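Local coordinates for protein Ala-tRNApro hydrolase ProX (Aeropyrum pernix, PDB 1WDV) that probably removes alanine from mischarged tRNA(Pro) by hydrolysing the aminoacyl ester, acting as a free-standing trans-editing deacylase of the prolyl-tRNA synthetase editing family, at residues Arg12-Arg17 / Pro136-Glu141; Thr45-Val48 / Gly54-Ala57; Ile47-Ala52 / Val88-Tyr93; Val98-Leu103 / Leu132-Arg137. One frame throughout, in Å; residues are numbered along the deposited sequence.

Contact 1 of 4, residues Arg12-Arg17 / Pro136-Glu141; sequences RGLTWR and PRELVE
The indole of Trp16 meets the first turns of helix 136-143 by its edge, with its six-membered ring beside the backbone of Leu139 and its pyrrole N-H turned to Glu138. NE1 donates to Glu138 OE1 at 2.9 Å with an N-H...O angle of 147°, a moderately bent bond in which the oxygen is approached nearly along its C-O axis. Ring and carboxylate are almost coplanar, 9° apart, although OE1 itself lies somewhat out of the indole plane. Glu138 reaches the nitrogen because its chain is extended beyond CG (chi2 -180°). OE1 has a second partner: a water, 2.8 Å from it, donates to this oxygen and accepts from Thr15 N at 2.7 Å. One carboxylate oxygen thus ties the helix to the loop both directly and through water.

Farther along the indole, CZ2 comes within 3.7 Å of Leu139 N, and CH2 touches Leu139 CD1 at 3.8 Å, the two side chains crossing at about a right angle. Leu14 CD1 lies over one face of the same ring, displaced toward its rim. Tryptophan suits this place because it offers broad apolar faces for neighbours such as Leu14 together with a single N-H at its edge for the carboxylate at the margin of the contact. Just before Leu14, Gly13 takes positive phi in the Schellman motif that ends helix 4-12. The loop packs between that helix, whose Trp8 and Ile9 also touch Trp16, and helix 136-143, while Leu132 and Phe134 of strand 130-134 complete the surroundings of the indole.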
# COMPACT_ATOMS: atom_id res chain seq x y z
N ARG A 12 15.21 -5.62 8.07
CA ARG A 12 15.44 -4.19 8.25
C ARG A 12 15.46 -3.81 9.74
O ARG A 12 15.70 -2.65 10.08
CB ARG A 12 14.36 -3.35 7.54
CG ARG A 12 14.17 -3.57 6.02
CD ARG A 12 15.43 -3.39 5.20
NE ARG A 12 15.11 -3.37 3.76
CZ ARG A 12 14.92 -2.26 3.05
NH1 ARG A 12 15.02 -1.07 3.61
NH2 ARG A 12 14.61 -2.34 1.76
N GLY A 13 15.19 -4.78 10.61
CA GLY A 13 15.17 -4.57 12.05
C GLY A 13 14.07 -3.63 12.53
O GLY A 13 14.23 -2.93 13.53
N LEU A 14 12.95 -3.62 11.82
CA LEU A 14 11.86 -2.73 12.17
C LEU A 14 10.90 -3.34 13.18
O LEU A 14 10.90 -4.57 13.38
CB LEU A 14 11.13 -2.30 10.89
CG LEU A 14 12.03 -1.50 9.93
CD1 LEU A 14 11.34 -1.36 8.56
CD2 LEU A 14 12.34 -0.14 10.52
N THR A 15 10.10 -2.48 13.81
CA THR A 15 9.14 -2.90 14.83
C THR A 15 7.73 -3.16 14.29
O THR A 15 6.81 -3.41 15.07
CB THR A 15 9.04 -1.86 16.00
OG1 THR A 15 8.48 -0.63 15.53
CG2 THR A 15 10.42 -1.58 16.58
N TRP A 16 7.58 -3.12 12.96
CA TRP A 16 6.27 -3.34 12.34
C TRP A 16 5.73 -4.71 12.70
O TRP A 16 6.48 -5.65 12.94
CB TRP A 16 6.38 -3.22 10.82
CG TRP A 16 6.93 -1.92 10.36
CD1 TRP A 16 7.26 -0.83 11.12
CD2 TRP A 16 7.17 -1.56 9.01
NE1 TRP A 16 7.71 0.20 10.30
CE2 TRP A 16 7.66 -0.23 9.00
CE3 TRP A 16 7.02 -2.23 7.79
CZ2 TRP A 16 8.01 0.43 7.82
CZ3 TRP A 16 7.36 -1.58 6.62
CH2 TRP A 16 7.85 -0.26 6.64
N ARG A 17 4.41 -4.84 12.70
CA ARG A 17 3.78 -6.09 13.10
C ARG A 17 2.67 -6.49 12.15
O ARG A 17 2.07 -5.64 11.50
CB ARG A 17 3.11 -5.93 14.46
CG ARG A 17 3.94 -5.36 15.58
CD ARG A 17 3.17 -5.53 16.90
NE ARG A 17 1.86 -4.88 16.87
CZ ARG A 17 1.03 -4.86 17.91
NH1 ARG A 17 1.38 -5.45 19.05
NH2 ARG A 17 -0.14 -4.24 17.81
N PRO A 136 4.37 5.31 8.35
CA PRO A 136 4.57 5.86 7.01
C PRO A 136 5.97 6.46 6.86
O PRO A 136 6.66 6.20 5.88
CB PRO A 136 3.48 6.91 6.90
CG PRO A 136 2.33 6.25 7.66
CD PRO A 136 3.05 5.69 8.90
N ARG A 137 6.40 7.24 7.84
CA ARG A 137 7.74 7.82 7.72
C ARG A 137 8.83 6.77 7.65
O ARG A 137 9.78 6.92 6.87
CB ARG A 137 8.01 8.76 8.88
CG ARG A 137 7.21 10.00 8.71
CD ARG A 137 7.60 11.03 9.75
NE ARG A 137 7.22 12.35 9.28
CZ ARG A 137 6.87 13.34 10.08
NH1 ARG A 137 6.84 13.13 11.40
NH2 ARG A 137 6.55 14.52 9.57
N GLU A 138 8.70 5.71 8.45
CA GLU A 138 9.71 4.66 8.44
C GLU A 138 9.68 3.94 7.08
O GLU A 138 10.73 3.54 6.57
CB GLU A 138 9.47 3.66 9.58
CG GLU A 138 9.72 4.28 10.98
CD GLU A 138 9.50 3.29 12.12
OE1 GLU A 138 9.10 2.13 11.88
OE2 GLU A 138 9.72 3.69 13.29
N LEU A 139 8.50 3.83 6.49
CA LEU A 139 8.38 3.18 5.21
C LEU A 139 9.13 4.01 4.17
O LEU A 139 9.91 3.49 3.37
CB LEU A 139 6.90 3.06 4.81
CG LEU A 139 6.69 2.61 3.37
CD1 LEU A 139 7.17 1.19 3.22
CD2 LEU A 139 5.18 2.72 3.01
N VAL A 140 8.89 5.31 4.19
CA VAL A 140 9.55 6.18 3.23
C VAL A 140 11.05 6.12 3.40
O VAL A 140 11.79 5.95 2.41
CB VAL A 140 9.02 7.61 3.36
CG1 VAL A 140 9.78 8.56 2.44
CG2 VAL A 140 7.54 7.64 2.95
N GLU A 141 11.53 6.23 4.63
CA GLU A 141 12.97 6.23 4.84
C GLU A 141 13.62 4.92 4.41
O GLU A 141 14.70 4.91 3.82
CB GLU A 141 13.30 6.53 6.30
CG GLU A 141 14.80 6.60 6.54
CD GLU A 141 15.15 7.22 7.86
OE1 GLU A 141 14.89 8.44 8.04
OE2 GLU A 141 15.69 6.50 8.72
O HOH W 1 10.45 0.22 13.45

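Contact 2 of 4, residues Thr45-Val48 / Gly54-Ala57; sequences TLIV and GVYA
Thr45 opens the contact with its methyl: CG2 rests 3.8 Å from Ala57 CB, while its hydroxyl is engaged by Val98 O. Leu46 contributes mainly backbone, its O receiving a CA-H...O contact from Ala57. Ile47 forms the antiparallel non-hydrogen-bonded pair with Ala57, CA to CA 4.6 Å, and its two branches divide the work. With CG1 anti to the carbonyl carbon (chi1 -57°), CG2 extends to Val55 CG1 at 3.7 Å, and CD1 bends round to Ala57 CB at 4.0 Å; the small alanine leaves room for that branch. Cut back to an alanine, the Ile47 position would lose both branches, and a gap beside Val55 and Ala57 is likely to open. Val48 pairs with Tyr56 as the hydrogen-bonded couple: Val48 N to Tyr56 O and Tyr56 N to Val48 O are both 2.8 Å and nearly straight, at 166° and 164°. The Tyr56 ring turns its edge to the same Val48 O, CD1 at 3.5 Å. Beta-branched Val48 and Ile47 suit the extended backbone.

The strands make the hairpin 43-50/55-61 in the middle of a mixed sheet. On the face bearing Ile47 lies helix 84-91, and on the face bearing Tyr56 lies helix 68-75; strands 79-81 and 108-112 flank the hairpin.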
# COMPACT_ATOMS: atom_id res chain seq x y z
N THR A 45 -2.65 -0.20 -0.87
CA THR A 45 -1.52 -0.22 -1.79
C THR A 45 -2.16 -0.46 -3.13
O THR A 45 -2.59 -1.58 -3.42
CB THR A 45 -0.56 -1.41 -1.51
OG1 THR A 45 -0.07 -1.34 -0.16
CG2 THR A 45 0.65 -1.34 -2.42
N LEU A 46 -2.25 0.58 -3.95
CA LEU A 46 -2.87 0.46 -5.26
C LEU A 46 -1.84 0.27 -6.34
O LEU A 46 -0.88 1.03 -6.42
CB LEU A 46 -3.66 1.72 -5.59
CG LEU A 46 -4.73 2.10 -4.56
CD1 LEU A 46 -5.35 3.46 -4.96
CD2 LEU A 46 -5.77 0.99 -4.48
N ILE A 47 -2.03 -0.73 -7.20
CA ILE A 47 -1.05 -0.91 -8.28
C ILE A 47 -1.49 -0.07 -9.48
O ILE A 47 -2.65 -0.14 -9.95
CB ILE A 47 -0.93 -2.40 -8.66
CG1 ILE A 47 -0.53 -3.22 -7.44
CG2 ILE A 47 0.08 -2.57 -9.78
CD1 ILE A 47 0.83 -2.82 -6.79
N VAL A 48 -0.55 0.73 -9.99
CA VAL A 48 -0.82 1.61 -11.12
C VAL A 48 0.15 1.26 -12.25
O VAL A 48 1.32 0.97 -11.99
CB VAL A 48 -0.64 3.08 -10.67
CG1 VAL A 48 -0.79 4.05 -11.84
CG2 VAL A 48 -1.70 3.40 -9.60
N GLY A 54 5.82 0.29 -16.99
CA GLY A 54 6.12 0.72 -15.63
C GLY A 54 5.03 0.31 -14.64
O GLY A 54 3.84 0.32 -14.97
N VAL A 55 5.45 -0.05 -13.44
CA VAL A 55 4.49 -0.48 -12.43
C VAL A 55 4.79 0.25 -11.15
O VAL A 55 5.93 0.30 -10.69
CB VAL A 55 4.58 -1.99 -12.18
CG1 VAL A 55 3.50 -2.42 -11.18
CG2 VAL A 55 4.42 -2.76 -13.53
N TYR A 56 3.74 0.80 -10.55
CA TYR A 56 3.86 1.54 -9.31
C TYR A 56 2.93 0.97 -8.23
O TYR A 56 1.88 0.40 -8.55
CB TYR A 56 3.46 3.00 -9.53
CG TYR A 56 4.19 3.69 -10.64
CD1 TYR A 56 3.79 3.51 -11.97
CD2 TYR A 56 5.27 4.54 -10.38
CE1 TYR A 56 4.45 4.14 -13.02
CE2 TYR A 56 5.94 5.19 -11.45
CZ TYR A 56 5.51 4.97 -12.75
OH TYR A 56 6.15 5.56 -13.82
N ALA A 57 3.34 1.10 -6.97
CA ALA A 57 2.52 0.69 -5.82
C ALA A 57 2.33 2.05 -5.13
O ALA A 57 3.29 2.68 -4.72
CB ALA A 57 3.28 -0.27 -4.92

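Contact 3 of 4, residues Ile47-Ala52 / Val88-Tyr93; sequences IVLDNA and VELTGY
Helix 84-91 packs through its last turn on strand 43-50, an alpha/beta layer contact made wholly of apolar side-chain carbons. Ile47 and Thr91 reach toward each other tip to tip, with Ile47 CD1 3.6 Å from Thr91 CG2 and Ile47 CG1 only slightly farther. Two residues along the strand, on the same face, Leu49 CD2 meets Leu90 CD1 at 3.6 Å, the two leucines crossing at a slant. The torsion of Thr91 separates its two functions: OG1 stands between the backbone N and the carbonyl carbon (chi1 66°), which leaves CG2 anti to the carbonyl carbon and aimed at the strand. OG1 then accepts from Tyr93 N at 3.1 Å, an ST turn, and is also hydrogen-bonded with Val87 O. Threonine fits because it brings a methyl for the core and an oxygen for the helix end. A valine in its place could keep the apolar contact but would probably leave Tyr93 N and Val87 O without their side-chain partner, loosening the helix terminus. At the C-terminal end of the strand, Asp50 OD1 accepts from Ala52 N at 2.8 Å in an Asx turn, and its carboxylate also binds Gly54 N and Tyr56 OH, fixing the hairpin turn. A helix laid by its aliphatic side chains on a sheet is the layer packing of alpha/beta folds, here within the aminoacyl-tRNA editing domain.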
# COMPACT_ATOMS: atom_id res chain seq x y z
N ILE A 47 -2.03 -0.73 -7.20
CA ILE A 47 -1.05 -0.91 -8.28
C ILE A 47 -1.49 -0.07 -9.48
O ILE A 47 -2.65 -0.14 -9.95
CB ILE A 47 -0.93 -2.40 -8.66
CG1 ILE A 47 -0.53 -3.22 -7.44
CG2 ILE A 47 0.08 -2.57 -9.78
CD1 ILE A 47 0.83 -2.82 -6.79
N VAL A 48 -0.55 0.73 -9.99
CA VAL A 48 -0.82 1.61 -11.12
C VAL A 48 0.15 1.26 -12.25
O VAL A 48 1.32 0.97 -11.99
CB VAL A 48 -0.64 3.08 -10.67
CG1 VAL A 48 -0.79 4.05 -11.84
CG2 VAL A 48 -1.70 3.40 -9.60
N LEU A 49 -0.35 1.29 -13.48
CA LEU A 49 0.46 0.93 -14.64
C LEU A 49 0.61 2.07 -15.62
O LEU A 49 -0.38 2.74 -15.91
CB LEU A 49 -0.20 -0.22 -15.38
CG LEU A 49 -0.60 -1.42 -14.52
CD1 LEU A 49 -1.34 -2.43 -15.41
CD2 LEU A 49 0.63 -2.06 -13.91
N ASP A 50 1.81 2.31 -16.15
CA ASP A 50 1.90 3.32 -17.18
C ASP A 50 1.86 2.59 -18.53
O ASP A 50 1.77 1.36 -18.57
CB ASP A 50 3.16 4.23 -17.02
CG ASP A 50 4.49 3.50 -17.18
OD1 ASP A 50 4.59 2.56 -17.99
OD2 ASP A 50 5.47 3.91 -16.49
N ASN A 51 1.89 3.32 -19.63
CA ASN A 51 1.81 2.65 -20.92
C ASN A 51 3.14 2.16 -21.52
O ASN A 51 3.21 1.87 -22.72
CB ASN A 51 1.08 3.55 -21.92
CG ASN A 51 1.87 4.79 -22.28
OD1 ASN A 51 2.88 5.12 -21.66
ND2 ASN A 51 1.40 5.50 -23.30
N ALA A 52 4.18 2.06 -20.70
CA ALA A 52 5.47 1.60 -21.17
C ALA A 52 6.09 0.54 -20.26
O ALA A 52 7.30 0.50 -20.09
CB ALA A 52 6.44 2.79 -21.32
N VAL A 88 -2.67 -9.27 -8.83
CA VAL A 88 -2.16 -10.54 -8.34
C VAL A 88 -0.98 -11.05 -9.15
O VAL A 88 0.04 -11.47 -8.58
CB VAL A 88 -3.26 -11.61 -8.33
CG1 VAL A 88 -2.67 -12.94 -7.90
CG2 VAL A 88 -4.38 -11.16 -7.39
N GLU A 89 -1.11 -10.98 -10.47
CA GLU A 89 -0.07 -11.43 -11.38
C GLU A 89 1.25 -10.66 -11.21
O GLU A 89 2.31 -11.26 -11.13
CB GLU A 89 -0.57 -11.26 -12.82
CG GLU A 89 0.47 -11.34 -13.92
CD GLU A 89 -0.08 -10.89 -15.29
OE1 GLU A 89 -0.98 -10.01 -15.33
OE2 GLU A 89 0.40 -11.40 -16.33
N LEU A 90 1.17 -9.33 -11.14
CA LEU A 90 2.41 -8.52 -11.05
C LEU A 90 3.03 -8.43 -9.65
O LEU A 90 4.23 -8.14 -9.53
CB LEU A 90 2.14 -7.11 -11.60
CG LEU A 90 1.69 -7.01 -13.06
CD1 LEU A 90 1.24 -5.59 -13.41
CD2 LEU A 90 2.83 -7.50 -13.95
N THR A 91 2.25 -8.70 -8.59
CA THR A 91 2.81 -8.58 -7.25
C THR A 91 3.04 -9.89 -6.54
O THR A 91 3.94 -10.00 -5.71
CB THR A 91 1.91 -7.74 -6.29
OG1 THR A 91 0.69 -8.43 -6.06
CG2 THR A 91 1.57 -6.36 -6.88
N GLY A 92 2.21 -10.88 -6.87
CA GLY A 92 2.29 -12.17 -6.22
C GLY A 92 1.50 -12.21 -4.92
O GLY A 92 1.61 -13.16 -4.14
N TYR A 93 0.71 -11.17 -4.65
CA TYR A 93 -0.10 -11.13 -3.43
C TYR A 93 -1.58 -11.02 -3.78
O TYR A 93 -1.94 -10.52 -4.83
CB TYR A 93 0.29 -9.94 -2.57
CG TYR A 93 1.70 -10.04 -2.05
CD1 TYR A 93 2.76 -9.39 -2.69
CD2 TYR A 93 1.96 -10.76 -0.91
CE1 TYR A 93 4.06 -9.45 -2.18
CE2 TYR A 93 3.24 -10.83 -0.39
CZ TYR A 93 4.29 -10.18 -1.02
OH TYR A 93 5.54 -10.25 -0.44

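Contact 4 of 4, residues Val98-Leu103 / Leu132-Arg137; sequences VPPVAL and LEFSPR
A chi1 of 172° sets Leu132 CG anti to the backbone N, and chi2 of 66° then carries CD2 to the Pro100 ring; Phe134, by contrast, has its CG between the backbone N and the carbonyl carbon (chi1 74°), which brings the far end of its ring to the same proline. Leu132 CD2 lies 3.9 Å from Pro100 CD and nearly as close to CG, the two side chains meeting at a slant. Phe134 CE2 is 4.1 Å from Pro100 CG, and here the side chains slide past each other in opposite directions. The pyrrolidine thus fits against two residues of one strand, Leu132 and Phe134, separated by a single residue and both directed to the proline. Val101 adds a lighter touch, its CG2 4.4 Å from Leu132 CD2.

Proline suits the loop because it is compact and rigid, presenting CG and CD on a fixed ring without the freedom of a flexible chain. Leucine and phenylalanine supply the branched and flat surfaces that complement it. Leu139 of helix 136-143 packs on Pro100, Val101 and Phe134, while Trp16 meets the Phe134 ring. Glu133, between Leu132 and Phe134 in sequence, forms a salt bridge with Arg17. Farther on, Ser135 is the N-cap of helix 136-143, its OG bonded to Glu138 N. Since the contact consists of buried hydrocarbon with no polar atoms joining the two segments, it rests on shape fit and exclusion of water.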
# COMPACT_ATOMS: atom_id res chain seq x y z
N VAL A 98 -2.31 -6.77 -0.62
CA VAL A 98 -1.08 -6.26 -1.24
C VAL A 98 -0.30 -5.40 -0.26
O VAL A 98 -0.81 -4.39 0.20
CB VAL A 98 -1.40 -5.43 -2.49
CG1 VAL A 98 -0.11 -4.91 -3.18
CG2 VAL A 98 -2.17 -6.31 -3.49
N PRO A 99 0.93 -5.80 0.10
CA PRO A 99 1.76 -5.04 1.03
C PRO A 99 2.52 -3.92 0.33
O PRO A 99 2.67 -3.94 -0.89
CB PRO A 99 2.70 -6.10 1.59
CG PRO A 99 2.95 -6.98 0.33
CD PRO A 99 1.59 -7.05 -0.34
N PRO A 100 3.03 -2.94 1.10
CA PRO A 100 3.79 -1.83 0.51
C PRO A 100 5.29 -2.14 0.46
O PRO A 100 6.10 -1.32 0.02
CB PRO A 100 3.46 -0.67 1.46
CG PRO A 100 3.39 -1.35 2.79
CD PRO A 100 2.61 -2.63 2.48
N VAL A 101 5.67 -3.33 0.92
CA VAL A 101 7.06 -3.76 0.90
C VAL A 101 7.10 -5.22 0.46
O VAL A 101 6.05 -5.89 0.39
CB VAL A 101 7.71 -3.66 2.31
CG1 VAL A 101 7.74 -2.21 2.77
CG2 VAL A 101 6.96 -4.54 3.32
N ALA A 102 8.30 -5.70 0.15
CA ALA A 102 8.50 -7.08 -0.29
C ALA A 102 7.75 -7.41 -1.60
O ALA A 102 7.31 -8.56 -1.84
CB ALA A 102 8.10 -8.05 0.83
N LEU A 103 7.65 -6.40 -2.46
CA LEU A 103 7.06 -6.56 -3.79
C LEU A 103 8.22 -6.78 -4.78
O LEU A 103 9.41 -6.57 -4.41
CB LEU A 103 6.32 -5.27 -4.20
CG LEU A 103 5.15 -4.82 -3.34
CD1 LEU A 103 4.75 -3.40 -3.72
CD2 LEU A 103 3.98 -5.81 -3.54
N LEU A 132 -0.70 -5.03 7.95
CA LEU A 132 0.63 -4.65 8.39
C LEU A 132 0.55 -3.33 9.15
O LEU A 132 0.15 -2.31 8.58
CB LEU A 132 1.56 -4.45 7.19
CG LEU A 132 2.95 -3.86 7.47
CD1 LEU A 132 3.76 -4.85 8.29
CD2 LEU A 132 3.65 -3.57 6.13
N GLU A 133 0.92 -3.36 10.43
CA GLU A 133 0.91 -2.15 11.25
C GLU A 133 2.29 -1.54 11.05
O GLU A 133 3.31 -2.18 11.41
CB GLU A 133 0.70 -2.51 12.71
CG GLU A 133 0.82 -1.35 13.67
CD GLU A 133 0.86 -1.87 15.10
OE1 GLU A 133 -0.21 -2.14 15.66
OE2 GLU A 133 1.97 -2.07 15.63
N PHE A 134 2.34 -0.34 10.48
CA PHE A 134 3.63 0.31 10.21
C PHE A 134 3.60 1.84 10.27
O PHE A 134 2.55 2.46 10.33
CB PHE A 134 4.15 -0.13 8.82
CG PHE A 134 3.41 0.49 7.64
CD1 PHE A 134 3.92 1.64 7.01
CD2 PHE A 134 2.24 -0.08 7.14
CE1 PHE A 134 3.26 2.19 5.90
CE2 PHE A 134 1.58 0.45 6.03
CZ PHE A 134 2.09 1.60 5.41
N SER A 135 4.78 2.44 10.23
CA SER A 135 4.92 3.89 10.27
C SER A 135 5.20 4.39 8.87
O SER A 135 6.15 3.95 8.24
CB SER A 135 6.12 4.28 11.14
OG SER A 135 6.59 5.58 10.77
N PRO A 136 4.37 5.31 8.35
CA PRO A 136 4.57 5.86 7.01
C PRO A 136 5.97 6.46 6.86
O PRO A 136 6.66 6.20 5.88
CB PRO A 136 3.48 6.91 6.90
CG PRO A 136 2.33 6.25 7.66
CD PRO A 136 3.05 5.69 8.90
N ARG A 137 6.40 7.24 7.84
CA ARG A 137 7.74 7.82 7.72
C ARG A 137 8.83 6.77 7.65
O ARG A 137 9.78 6.92 6.87
CB ARG A 137 8.01 8.76 8.88
CG ARG A 137 7.21 10.00 8.71
CD ARG A 137 7.60 11.03 9.75
NE ARG A 137 7.22 12.35 9.28
CZ ARG A 137 6.87 13.34 10.08
NH1 ARG A 137 6.84 13.13 11.40
NH2 ARG A 137 6.55 14.52 9.57

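Overall arrangement
Contacts 1 and 4 sit side by side, centres about 8 Å apart, and share the start of helix 136-143; Leu139 CD1 packs on Val101 CG1 at 3.5 Å. Contacts 2 and 3, about 6 Å between centres, both use strand 43-50, one joining it to its hairpin partner and the other to helix 84-91. Contact 4 links the two groups: Tyr93 OH of 88-93 makes a probable hydrogen bond with Ala102 O at 2.8 Å, and Ala57 CB touches Leu103 CD1. Contacts 1 and 3 lie on opposite sides of the chain's centre, their own centres about 23 Å apart. The loop 98-103 of contact 4 thus lies between the three-stranded sheet and the mixed sheet.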